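Local coordinates for protein SAM-dependent methyltransferase (Geobacter sulfurreducens, PDB 5BP7) that binds S-adenosyl-L-homocysteine in a Rossmann-like fold and is probably a methyltransferase that uses S-adenosylmethionine as methyl donor, at residues Asp174-Leu180 and Arg252-Thr257. Numbering follows the deposited sequence.
Sequences DVARGCL and RYASYT
R252 reaches across from helix 239-260 to the C-terminal end of the short helix 173-178, where G178 offers its carbonyl. From CB the arginine runs out with CG opposite the backbone N (chi1 -174°). CG and CD pass close to G178 O, CD at 3.3 Å, and CD also meets the methyl CD2 of L180. The chain then bends at chi3 (54°), which folds the guanidinium back so that NH1 donates to G178 O at 2.6 Å, almost in line with the carbonyl. NH1 also donates, over 2.8 Å, to OG1 of T257, five residues on along the same helix, which widens here into a pi-type turn; both acceptors lie in the guanidinium plane and fix its rotation. NE forms a salt bridge with E249, NH2 lies beside the methyl CD1 of L180, and L180 CG rests over one guanidinium face, toward its rim, 3.9 Å from NH1. A cation probably suits this site, at the negative end of the helix dipole.

The helix ends in a Schellman motif, with L180 at positive phi. G178 suits the interface because it lacks a side chain: its CA lies over one face of the Y256 ring, a CH-pi contact 3.9 Å from the centroid. The ring's CE1 reaches V175 CG2 at 4.1 Å, and C179 SG, small and polarisable, packs against Y256 CB. A water that donates a hydrogen bond to C179 O lies 3.3 Å from T257 OG1, whose short hydroxyl suits a place between NH1 and the water.

The axes of segments 174-178 and 252-257 come within 9.0 Å and cross at -130°. The contact joins the helix following strand 157-166 to the long helix leading into strand 261-270, its neighbour in the sheet, while Y253 and T257 pack against helix 212-232.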
loop_
_atom_site.group_PDB
_atom_site.type_symbol
_atom_site.label_atom_id
_atom_site.label_comp_id
_atom_site.label_asym_id
_atom_site.label_seq_id
_atom_site.Cartn_x
_atom_site.Cartn_y
_atom_site.Cartn_z
ATOM N N ASP A 174 17.408 -4.727 17.273
ATOM C CA ASP A 174 17.000 -6.116 16.971
ATOM C C ASP A 174 15.451 -6.252 16.793
ATOM O O ASP A 174 14.971 -6.938 15.862
ATOM C CB ASP A 174 17.587 -7.091 18.034
ATOM C CG ASP A 174 19.128 -7.204 17.950
ATOM O OD1 ASP A 174 19.709 -6.622 17.016
ATOM O OD2 ASP A 174 19.789 -7.867 18.802
ATOM N N VAL A 175 14.678 -5.597 17.665
ATOM C CA VAL A 175 13.213 -5.556 17.534
ATOM C C VAL A 175 12.771 -4.751 16.303
ATOM O O VAL A 175 11.813 -5.167 15.607
ATOM C CB VAL A 175 12.522 -5.023 18.818
ATOM C CG1 VAL A 175 11.016 -4.758 18.604
ATOM C CG2 VAL A 175 12.716 -6.017 19.966
ATOM N N ALA A 176 13.416 -3.599 16.066
ATOM C CA ALA A 176 13.171 -2.803 14.844
ATOM C C ALA A 176 13.424 -3.631 13.561
ATOM O O ALA A 176 12.572 -3.689 12.661
ATOM C CB ALA A 176 14.025 -1.554 14.839
ATOM N N ARG A 177 14.555 -4.336 13.543
ATOM C CA ARG A 177 14.940 -5.199 12.413
ATOM C C ARG A 177 14.045 -6.452 12.228
ATOM O O ARG A 177 13.646 -6.757 11.114
ATOM C CB ARG A 177 16.421 -5.557 12.521
ATOM C CG ARG A 177 17.316 -4.335 12.300
ATOM C CD ARG A 177 18.710 -4.522 12.892
ATOM N NE ARG A 177 19.415 -5.668 12.304
ATOM C CZ ARG A 177 19.940 -5.714 11.069
ATOM N NH1 ARG A 177 19.866 -4.667 10.235
ATOM N NH2 ARG A 177 20.558 -6.826 10.656
ATOM N N GLY A 178 13.689 -7.125 13.323
ATOM C CA GLY A 178 12.623 -8.153 13.335
ATOM C C GLY A 178 11.289 -7.683 12.741
ATOM O O GLY A 178 10.549 -8.497 12.166
ATOM N N CYS A 179 10.975 -6.381 12.885
ATOM C CA CYS A 179 9.827 -5.727 12.199
ATOM C C CYS A 179 10.101 -5.360 10.728
ATOM O O CYS A 179 9.247 -4.753 10.071
ATOM C CB CYS A 179 9.381 -4.460 12.948
ATOM S SG CYS A 179 8.666 -4.760 14.569
ATOM N N LEU A 180 11.285 -5.724 10.230
ATOM C CA LEU A 180 11.755 -5.413 8.870
ATOM C C LEU A 180 12.021 -3.909 8.631
ATOM O O LEU A 180 12.062 -3.471 7.474
ATOM C CB LEU A 180 10.821 -6.008 7.800
ATOM C CG LEU A 180 10.366 -7.460 8.008
ATOM C CD1 LEU A 180 9.405 -7.854 6.894
ATOM C CD2 LEU A 180 11.548 -8.433 8.083
ATOM N N ARG A 252 8.366 -14.861 13.406
ATOM C CA ARG A 252 8.891 -13.490 13.322
ATOM C C ARG A 252 7.720 -12.511 13.357
ATOM O O ARG A 252 7.753 -11.536 14.101
ATOM C CB ARG A 252 9.742 -13.261 12.051
ATOM C CG ARG A 252 10.448 -11.889 11.963
ATOM C CD ARG A 252 10.700 -11.385 10.537
ATOM N NE ARG A 252 9.454 -11.364 9.761
ATOM C CZ ARG A 252 8.463 -10.479 9.919
ATOM N NH1 ARG A 252 8.541 -9.487 10.813
ATOM N NH2 ARG A 252 7.365 -10.576 9.172
ATOM N N TYR A 253 6.726 -12.770 12.515
ATOM C CA TYR A 253 5.540 -11.929 12.415
ATOM C C TYR A 253 4.860 -11.748 13.788
ATOM O O TYR A 253 4.650 -10.623 14.246
ATOM C CB TYR A 253 4.550 -12.490 11.378
ATOM C CG TYR A 253 3.205 -11.837 11.483
ATOM C CD1 TYR A 253 3.057 -10.484 11.175
ATOM C CD2 TYR A 253 2.084 -12.536 11.966
ATOM C CE1 TYR A 253 1.844 -9.841 11.337
ATOM C CE2 TYR A 253 0.851 -11.897 12.101
ATOM C CZ TYR A 253 0.739 -10.546 11.793
ATOM O OH TYR A 253 -0.437 -9.865 11.952
ATOM N N ALA A 254 4.566 -12.865 14.449
ATOM C CA ALA A 254 3.855 -12.839 15.724
ATOM C C ALA A 254 4.695 -12.197 16.826
ATOM O O ALA A 254 4.175 -11.526 17.679
ATOM C CB ALA A 254 3.445 -14.246 16.122
ATOM N N SER A 255 6.002 -12.414 16.808
ATOM C CA SER A 255 6.875 -11.873 17.841
ATOM C C SER A 255 7.152 -10.383 17.693
ATOM O O SER A 255 7.349 -9.720 18.697
ATOM C CB SER A 255 8.193 -12.628 17.865
ATOM O OG SER A 255 7.945 -13.983 18.246
ATOM N N TYR A 256 7.254 -9.890 16.467
ATOM C CA TYR A 256 7.763 -8.546 16.224
ATOM C C TYR A 256 6.680 -7.676 15.614
ATOM O O TYR A 256 6.153 -6.825 16.278
ATOM C CB TYR A 256 9.028 -8.572 15.345
ATOM C CG TYR A 256 10.219 -9.278 15.959
ATOM C CD1 TYR A 256 10.965 -8.668 16.982
ATOM C CD2 TYR A 256 10.630 -10.535 15.508
ATOM C CE1 TYR A 256 12.067 -9.296 17.558
ATOM C CE2 TYR A 256 11.740 -11.161 16.068
ATOM C CZ TYR A 256 12.463 -10.531 17.080
ATOM O OH TYR A 256 13.586 -11.110 17.670
ATOM N N THR A 257 6.343 -7.912 14.353
ATOM C CA THR A 257 5.423 -7.045 13.600
ATOM C C THR A 257 4.064 -6.884 14.274
ATOM O O THR A 257 3.629 -5.771 14.555
ATOM C CB THR A 257 5.211 -7.590 12.200
ATOM O OG1 THR A 257 6.480 -7.702 11.544
ATOM C CG2 THR A 257 4.303 -6.696 11.386
HETATM O O HOH W 1 7.127 -5.957 8.860
#